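Local coordinates for malonyl CoA-acyl carrier protein transacylase (PDB 3EZO) that probably transfers the malonyl group from malonyl-CoA to the holo acyl carrier protein, yielding malonyl-ACP and free CoA, at residues 148-153 with 162-167; 30-35 with 83-88; 233-236 with 241-244. One frame throughout, in Å; residues are numbered along the deposited sequence.

Contact 1: residues 148-153 with 162-167; sequences TVRAVC and VEAVNF
V149, R150 and C153 of helix 146-156 pack on V162, A164 and F167 of strand 162-169, a helix-on-strand contact, mostly apolar, with one arginine-ring contact. The short axes approach to 7.4 Å and run roughly antiparallel, at 152°. V149 CG1 meets A164 CB at 4.0 Å. One turn further on, C153 points at the strand: its CB lies 3.4 Å from V162 O, and its SG rests over the E163-A164 peptide, 3.7 Å from E163 C. V162 answers with both methyls, CG2 against C153 SG and CG1 beside C153 O.

This is the ferredoxin-like βαββαβ subdomain of FabD-type transferases, in which helix 146-156 is the crossover from strand 136-142 to 162-169. Strand 172-176 pairs with 162-169, where V165 and N166 both face V174 in a classic beta bulge; the V165 and F167 backbones also bond V261. V149 and C153 reach past this outermost strand of the sheet to I175.

R150 leaves the helix extended from CG to NE, carrying its guanidinium to F167. NH2 comes 3.4 Å from F167 CZ, with the two planes 40° apart; F167 CE1 lies over one guanidinium face, toward its rim. NH1 forms a salt bridge with D147. E163 sets out from the backbone away from the helix; its OE2 is hydrogen-bonded to S209 OG, and its side chain is about 7 Å from that of H207, a predicted active-site residue.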
loop_
_atom_site.group_PDB
_atom_site.type_symbol
_atom_site.label_atom_id
_atom_site.label_comp_id
_atom_site.label_asym_id
_atom_site.label_seq_id
_atom_site.Cartn_x
_atom_site.Cartn_y
_atom_site.Cartn_z
ATOM N N THR A 148 -17.970 6.889 -13.084
ATOM C CA THR A 148 -17.634 7.068 -14.504
ATOM C C THR A 148 -16.504 6.119 -14.887
ATOM O O THR A 148 -16.545 5.498 -15.911
ATOM C CB THR A 148 -17.306 8.529 -14.824
ATOM O OG1 THR A 148 -18.432 9.309 -14.449
ATOM C CG2 THR A 148 -17.069 8.753 -16.319
ATOM N N VAL A 149 -15.513 5.967 -14.034
ATOM C CA VAL A 149 -14.452 5.048 -14.333
ATOM C C VAL A 149 -15.034 3.648 -14.393
ATOM O O VAL A 149 -14.707 2.890 -15.285
ATOM C CB VAL A 149 -13.249 5.162 -13.368
ATOM C CG1 VAL A 149 -12.096 4.163 -13.802
ATOM C CG2 VAL A 149 -12.726 6.571 -13.366
ATOM N N ARG A 150 -15.935 3.306 -13.493
ATOM C CA ARG A 150 -16.555 1.971 -13.552
ATOM C C ARG A 150 -17.284 1.746 -14.873
ATOM O O ARG A 150 -17.154 0.647 -15.495
ATOM C CB ARG A 150 -17.472 1.707 -12.356
ATOM C CG ARG A 150 -16.718 1.609 -11.024
ATOM C CD ARG A 150 -17.709 1.448 -9.884
ATOM N NE ARG A 150 -17.085 1.326 -8.559
ATOM C CZ ARG A 150 -17.139 2.241 -7.578
ATOM N NH1 ARG A 150 -17.800 3.404 -7.724
ATOM N NH2 ARG A 150 -16.526 1.976 -6.417
ATOM N N ALA A 151 -17.999 2.778 -15.327
ATOM C CA ALA A 151 -18.737 2.731 -16.617
ATOM C C ALA A 151 -17.763 2.559 -17.778
ATOM O O ALA A 151 -17.971 1.711 -18.646
ATOM C CB ALA A 151 -19.629 4.008 -16.826
ATOM N N VAL A 152 -16.672 3.332 -17.765
ATOM C CA VAL A 152 -15.606 3.164 -18.750
ATOM C C VAL A 152 -15.108 1.723 -18.836
ATOM O O VAL A 152 -15.021 1.155 -19.936
ATOM C CB VAL A 152 -14.414 4.094 -18.483
ATOM C CG1 VAL A 152 -13.160 3.668 -19.361
ATOM C CG2 VAL A 152 -14.856 5.554 -18.678
ATOM N N CYS A 153 -14.839 1.118 -17.687
ATOM C CA CYS A 153 -14.361 -0.282 -17.630
ATOM C C CYS A 153 -15.417 -1.281 -18.096
ATOM O O CYS A 153 -15.099 -2.220 -18.827
ATOM C CB CYS A 153 -13.903 -0.620 -16.231
ATOM S SG CYS A 153 -12.350 0.257 -15.749
ATOM N N VAL A 162 -11.380 -5.626 -17.657
ATOM C CA VAL A 162 -10.724 -4.441 -17.102
ATOM C C VAL A 162 -11.619 -3.884 -16.042
ATOM O O VAL A 162 -12.870 -3.849 -16.197
ATOM C CB VAL A 162 -10.370 -3.371 -18.216
ATOM C CG1 VAL A 162 -11.599 -2.996 -19.070
ATOM C CG2 VAL A 162 -9.703 -2.163 -17.623
ATOM N N GLU A 163 -11.005 -3.466 -14.938
ATOM C CA GLU A 163 -11.743 -3.094 -13.719
ATOM C C GLU A 163 -11.110 -1.895 -13.043
ATOM O O GLU A 163 -9.924 -1.675 -13.203
ATOM C CB GLU A 163 -11.728 -4.261 -12.707
ATOM C CG GLU A 163 -12.493 -5.508 -13.175
ATOM C CD GLU A 163 -12.088 -6.784 -12.426
ATOM O OE1 GLU A 163 -11.111 -6.761 -11.615
ATOM O OE2 GLU A 163 -12.759 -7.820 -12.662
ATOM N N ALA A 164 -11.903 -1.148 -12.268
ATOM C CA ALA A 164 -11.382 -0.036 -11.464
ATOM C C ALA A 164 -10.904 -0.628 -10.127
ATOM O O ALA A 164 -11.686 -1.214 -9.383
ATOM C CB ALA A 164 -12.420 1.036 -11.281
ATOM N N VAL A 165 -9.602 -0.567 -9.871
ATOM C CA VAL A 165 -8.991 -1.384 -8.803
ATOM C C VAL A 165 -8.299 -0.624 -7.662
ATOM O O VAL A 165 -7.990 -1.232 -6.661
ATOM C CB VAL A 165 -8.031 -2.476 -9.382
ATOM C CG1 VAL A 165 -8.744 -3.330 -10.468
ATOM C CG2 VAL A 165 -6.690 -1.873 -9.930
ATOM N N ASN A 166 -7.994 0.667 -7.850
ATOM C CA ASN A 166 -7.508 1.558 -6.757
ATOM C C ASN A 166 -8.289 2.853 -6.785
ATOM O O ASN A 166 -8.151 3.650 -7.731
ATOM C CB ASN A 166 -6.050 1.970 -6.931
ATOM C CG ASN A 166 -5.037 0.844 -6.673
ATOM O OD1 ASN A 166 -5.363 -0.342 -6.463
ATOM N ND2 ASN A 166 -3.796 1.222 -6.717
ATOM N N PHE A 167 -9.072 3.081 -5.743
ATOM C CA PHE A 167 -9.726 4.347 -5.531
ATOM C C PHE A 167 -8.909 5.191 -4.544
ATOM O O PHE A 167 -9.055 5.054 -3.338
ATOM C CB PHE A 167 -11.160 4.078 -5.029
ATOM C CG PHE A 167 -11.970 3.241 -5.975
ATOM C CD1 PHE A 167 -12.483 3.785 -7.126
ATOM C CD2 PHE A 167 -12.181 1.892 -5.731
ATOM C CE1 PHE A 167 -13.233 2.980 -8.013
ATOM C CE2 PHE A 167 -12.926 1.107 -6.603
ATOM C CZ PHE A 167 -13.440 1.651 -7.725
#

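Contact 2: residues 30-35 with 83-88; sequences ADVAVV and WQQAGG
V34 and Q85 bring their backbones closest, CA to CA 7.2 Å, where the start of helix 33-46 faces the end of helix 65-85. V32 occupies the N-cap position of the first helix, while the second closes in a Schellman motif: G87 has positive phi, G88 N bonds to W83 O at 2.9 Å and G87 N to Q84 O at 2.8 Å. This is a surface contact between two helix ends of the acyl transferase domain, away from the predicted active-site residues.

Q85 bridges them. Its CG lies anti to the backbone N (chi1 -169°) and the chain stays extended beyond CG, so the amide reaches across to the first turn of helix 33-46. There OE1 accepts a hydrogen bond from V34 N, 3.0 Å long with an N-H...O angle of 151°; the donor sits 22° off the carbonyl plane of Q85. Amides in a first helical turn have no preceding turn to bond to, and Q85 supplies an acceptor from another helix. The Q85 chain and V34 lie alongside each other, pointing opposite ways, with Q85 CB 3.8 Å from V34 CG2.

Behind the junction, W83 turns to the interior, where its ring meets F13 edge-to-face and touches helix 306-314. V32 CG1 also comes to the glutamine oxygen, 3.6 Å from Q85 OE1.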
loop_
_atom_site.group_PDB
_atom_site.type_symbol
_atom_site.label_atom_id
_atom_site.label_comp_id
_atom_site.label_asym_id
_atom_site.label_seq_id
_atom_site.Cartn_x
_atom_site.Cartn_y
_atom_site.Cartn_z
ATOM N N ALA A 30 20.070 7.378 9.000
ATOM C CA ALA A 30 21.235 6.465 9.056
ATOM C C ALA A 30 21.804 6.300 10.464
ATOM O O ALA A 30 22.435 5.273 10.772
ATOM C CB ALA A 30 22.394 6.966 8.087
ATOM N N ASP A 31 21.630 7.321 11.298
ATOM C CA ASP A 31 22.184 7.304 12.651
ATOM C C ASP A 31 21.129 7.216 13.742
ATOM O O ASP A 31 21.392 7.585 14.873
ATOM C CB ASP A 31 23.079 8.530 12.866
ATOM C CG ASP A 31 24.257 8.566 11.897
ATOM O OD1 ASP A 31 24.717 7.484 11.485
ATOM O OD2 ASP A 31 24.678 9.682 11.527
ATOM N N VAL A 32 19.959 6.677 13.415
ATOM C CA VAL A 32 18.925 6.410 14.429
ATOM C C VAL A 32 19.001 4.927 14.698
ATOM O O VAL A 32 18.834 4.106 13.785
ATOM C CB VAL A 32 17.556 6.862 13.938
ATOM C CG1 VAL A 32 16.427 6.324 14.808
ATOM C CG2 VAL A 32 17.526 8.401 13.835
ATOM N N ALA A 33 19.315 4.592 15.950
ATOM C CA ALA A 33 19.640 3.233 16.357
ATOM C C ALA A 33 18.513 2.242 15.956
ATOM O O ALA A 33 18.800 1.170 15.418
ATOM C CB ALA A 33 19.877 3.184 17.891
ATOM N N VAL A 34 17.245 2.590 16.183
ATOM C CA VAL A 34 16.178 1.620 15.815
ATOM C C VAL A 34 16.039 1.400 14.325
ATOM O O VAL A 34 15.583 0.349 13.919
ATOM C CB VAL A 34 14.692 1.934 16.319
ATOM C CG1 VAL A 34 14.534 1.513 17.739
ATOM C CG2 VAL A 34 14.256 3.340 16.005
ATOM N N VAL A 35 16.377 2.397 13.523
ATOM C CA VAL A 35 16.337 2.241 12.064
ATOM C C VAL A 35 17.425 1.272 11.664
ATOM O O VAL A 35 17.182 0.304 10.933
ATOM C CB VAL A 35 16.440 3.583 11.363
ATOM C CG1 VAL A 35 16.527 3.388 9.860
ATOM C CG2 VAL A 35 15.210 4.453 11.766
ATOM N N TRP A 83 9.430 6.625 15.424
ATOM C CA TRP A 83 8.381 7.394 16.085
ATOM C C TRP A 83 8.280 6.960 17.558
ATOM O O TRP A 83 8.276 7.789 18.446
ATOM C CB TRP A 83 7.059 7.242 15.332
ATOM C CG TRP A 83 5.847 7.782 16.021
ATOM C CD1 TRP A 83 4.991 7.089 16.784
ATOM C CD2 TRP A 83 5.353 9.121 15.971
ATOM N NE1 TRP A 83 3.966 7.894 17.211
ATOM C CE2 TRP A 83 4.174 9.157 16.731
ATOM C CE3 TRP A 83 5.801 10.296 15.372
ATOM C CZ2 TRP A 83 3.431 10.309 16.899
ATOM C CZ3 TRP A 83 5.074 11.440 15.534
ATOM C CH2 TRP A 83 3.884 11.444 16.299
ATOM N N GLN A 84 8.244 5.658 17.807
ATOM C CA GLN A 84 8.173 5.120 19.174
ATOM C C GLN A 84 9.400 5.457 20.032
ATOM O O GLN A 84 9.210 5.848 21.199
ATOM C CB GLN A 84 8.003 3.597 19.175
ATOM C CG GLN A 84 6.659 3.096 18.650
ATOM C CD GLN A 84 6.651 1.583 18.503
ATOM O OE1 GLN A 84 7.421 1.038 17.724
ATOM N NE2 GLN A 84 5.777 0.896 19.250
ATOM N N GLN A 85 10.605 5.222 19.465
ATOM C CA GLN A 85 11.905 5.519 20.090
ATOM C C GLN A 85 11.958 6.980 20.525
ATOM O O GLN A 85 12.551 7.284 21.556
ATOM C CB GLN A 85 13.144 5.133 19.193
ATOM C CG GLN A 85 14.599 5.180 19.928
ATOM C CD GLN A 85 15.879 5.291 18.984
ATOM O OE1 GLN A 85 15.987 4.635 17.972
ATOM N NE2 GLN A 85 16.862 6.102 19.398
ATOM N N ALA A 86 11.323 7.858 19.749
ATOM C CA ALA A 86 11.213 9.272 20.037
ATOM C C ALA A 86 10.131 9.592 21.051
ATOM O O ALA A 86 9.942 10.762 21.394
ATOM C CB ALA A 86 10.946 10.084 18.726
ATOM N N GLY A 87 9.401 8.587 21.525
ATOM C CA GLY A 87 8.319 8.836 22.476
ATOM C C GLY A 87 6.953 9.174 21.885
ATOM O O GLY A 87 6.056 9.649 22.602
ATOM N N GLY A 88 6.765 8.908 20.597
ATOM C CA GLY A 88 5.485 9.187 19.950
ATOM C C GLY A 88 4.403 8.233 20.440
ATOM O O GLY A 88 4.657 7.088 20.664
#

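Contact 3: residues 233-236 with 241-244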
loop_
_atom_site.group_PDB
_atom_site.type_symbol
_atom_site.label_atom_id
_atom_site.label_comp_id
_atom_site.label_asym_id
_atom_site.label_seq_id
_atom_site.Cartn_x
_atom_site.Cartn_y
_atom_site.Cartn_z
ATOM N N SER A 233 -6.972 -0.529 16.082
ATOM C CA SER A 233 -7.935 -0.777 15.004
ATOM C C SER A 233 -7.255 -0.623 13.649
ATOM O O SER A 233 -6.586 0.381 13.407
ATOM C CB SER A 233 -9.098 0.214 15.114
ATOM O OG SER A 233 -9.793 -0.028 16.320
ATOM N N VAL A 234 -7.413 -1.624 12.783
ATOM C CA VAL A 234 -6.965 -1.554 11.399
ATOM C C VAL A 234 -8.205 -1.567 10.481
ATOM O O VAL A 234 -9.039 -2.450 10.560
ATOM C CB VAL A 234 -6.055 -2.759 11.058
ATOM C CG1 VAL A 234 -5.536 -2.680 9.685
ATOM C CG2 VAL A 234 -4.899 -2.957 12.142
ATOM N N VAL A 235 -8.318 -0.590 9.598
ATOM C CA VAL A 235 -9.359 -0.602 8.578
ATOM C C VAL A 235 -8.791 -1.173 7.263
ATOM O O VAL A 235 -7.758 -0.730 6.770
ATOM C CB VAL A 235 -10.069 0.799 8.468
ATOM C CG1 VAL A 235 -9.133 1.966 8.151
ATOM C CG2 VAL A 235 -11.231 0.713 7.482
ATOM N N ASN A 236 -9.419 -2.220 6.736
ATOM C CA ASN A 236 -8.854 -2.927 5.573
ATOM C C ASN A 236 -9.263 -2.342 4.233
ATOM O O ASN A 236 -10.304 -1.680 4.090
ATOM C CB ASN A 236 -9.037 -4.468 5.664
ATOM C CG ASN A 236 -10.495 -4.931 5.687
ATOM O OD1 ASN A 236 -11.350 -4.369 5.031
ATOM N ND2 ASN A 236 -10.755 -5.984 6.436
ATOM N N ALA A 241 -13.411 -2.492 6.561
ATOM C CA ALA A 241 -13.881 -3.054 7.813
ATOM C C ALA A 241 -12.735 -3.090 8.796
ATOM O O ALA A 241 -11.569 -3.281 8.421
ATOM C CB ALA A 241 -14.404 -4.494 7.598
ATOM N N VAL A 242 -13.096 -2.944 10.062
ATOM C CA VAL A 242 -12.226 -3.168 11.208
ATOM C C VAL A 242 -12.607 -4.512 11.816
ATOM O O VAL A 242 -13.678 -4.656 12.370
ATOM C CB VAL A 242 -12.397 -2.018 12.274
ATOM C CG1 VAL A 242 -11.478 -2.277 13.496
ATOM C CG2 VAL A 242 -12.122 -0.676 11.642
ATOM N N VAL A 243 -11.721 -5.504 11.670
ATOM C CA VAL A 243 -11.958 -6.843 12.144
ATOM C C VAL A 243 -10.871 -7.171 13.164
ATOM O O VAL A 243 -9.728 -6.681 13.012
ATOM C CB VAL A 243 -11.971 -7.862 10.959
ATOM C CG1 VAL A 243 -13.132 -7.551 9.982
ATOM C CG2 VAL A 243 -10.664 -7.898 10.208
ATOM N N SER A 244 -11.215 -7.986 14.175
ATOM C CA SER A 244 -10.285 -8.438 15.187
ATOM C C SER A 244 -9.901 -9.886 15.076
ATOM O O SER A 244 -8.838 -10.272 15.578
ATOM C CB SER A 244 -10.876 -8.211 16.588
ATOM O OG SER A 244 -12.156 -8.852 16.722
HETATM O O HOH W 1 -8.483 -4.241 13.828
HETATM O O HOH W 2 -9.371 -4.948 9.842
#
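N236 and A241 meet where the N236 side chain folds back over the turn joining the two segments. With CG between the backbone N and the carbonyl carbon (chi1 62°), the amide swings toward A241, and OD1 accepts a hydrogen bond from A241 N at 3.2 Å. The N-H points almost straight at the oxygen, yet approaches from above the carbonyl plane, 58° out of it, and so not along a lone pair. The same OD1 also accepts from D239 N, so one side-chain oxygen holds two backbone amides of the turn. In return N236 N donates to A241 O at 2.9 Å, and residue 236 thereby grips both the N-H and the C=O of A241.

The segments form the two arms of a hairpin-like turn between strand 233-234 and helix 246-256. That strand is outermost in the five-stranded parallel sheet of what is probably the α/β-hydrolase-like core of the acyltransferase family, beside strand 93-96, which leads to the predicted active-site S98. Between V234 and V243 the backbones do not bond directly, and two waters bridge them. One accepts from V234 N and donates to V243 O; the other donates to V234 O at 2.6 Å and accepts from V243 N. V242 CA adds a CH...O contact to V234 O, 3.3 Å away.

V242 spreads its two methyls along the opposing arm. CG1, anti to the backbone N (chi1 179°), extends to S233 CB at 3.8 Å, whereas CG2 leans on V235 CB at 4.1 Å. V235 and V242 both continue onto H269 of helix 263-272. V243 packs on A248 and I249 of helix 246-256, with CG2 4.2 Å from N236 ND2, while N236 touches A252.

How the contacts relate
Along the chain contact 2 comes first, contact 1 follows and contact 3 is last, all in the acyl transferase domain. Contacts 1 and 2 lie on opposite sides of the chain's centre, their centres 41 Å apart; contact 3 lies 25 Å from contact 1 and 27 Å from contact 2, centre to centre. None touches another. Contact 1 belongs to the ferredoxin-like small subdomain, contacts 2 and 3 to the larger α/β part, contact 3 at the margin of its parallel sheet. The side chain of H207 is about 7 Å from that of E163 and about 11 Å from that of N236, as is S98 from N236, consistent with a predicted active site in the cleft between the subdomains.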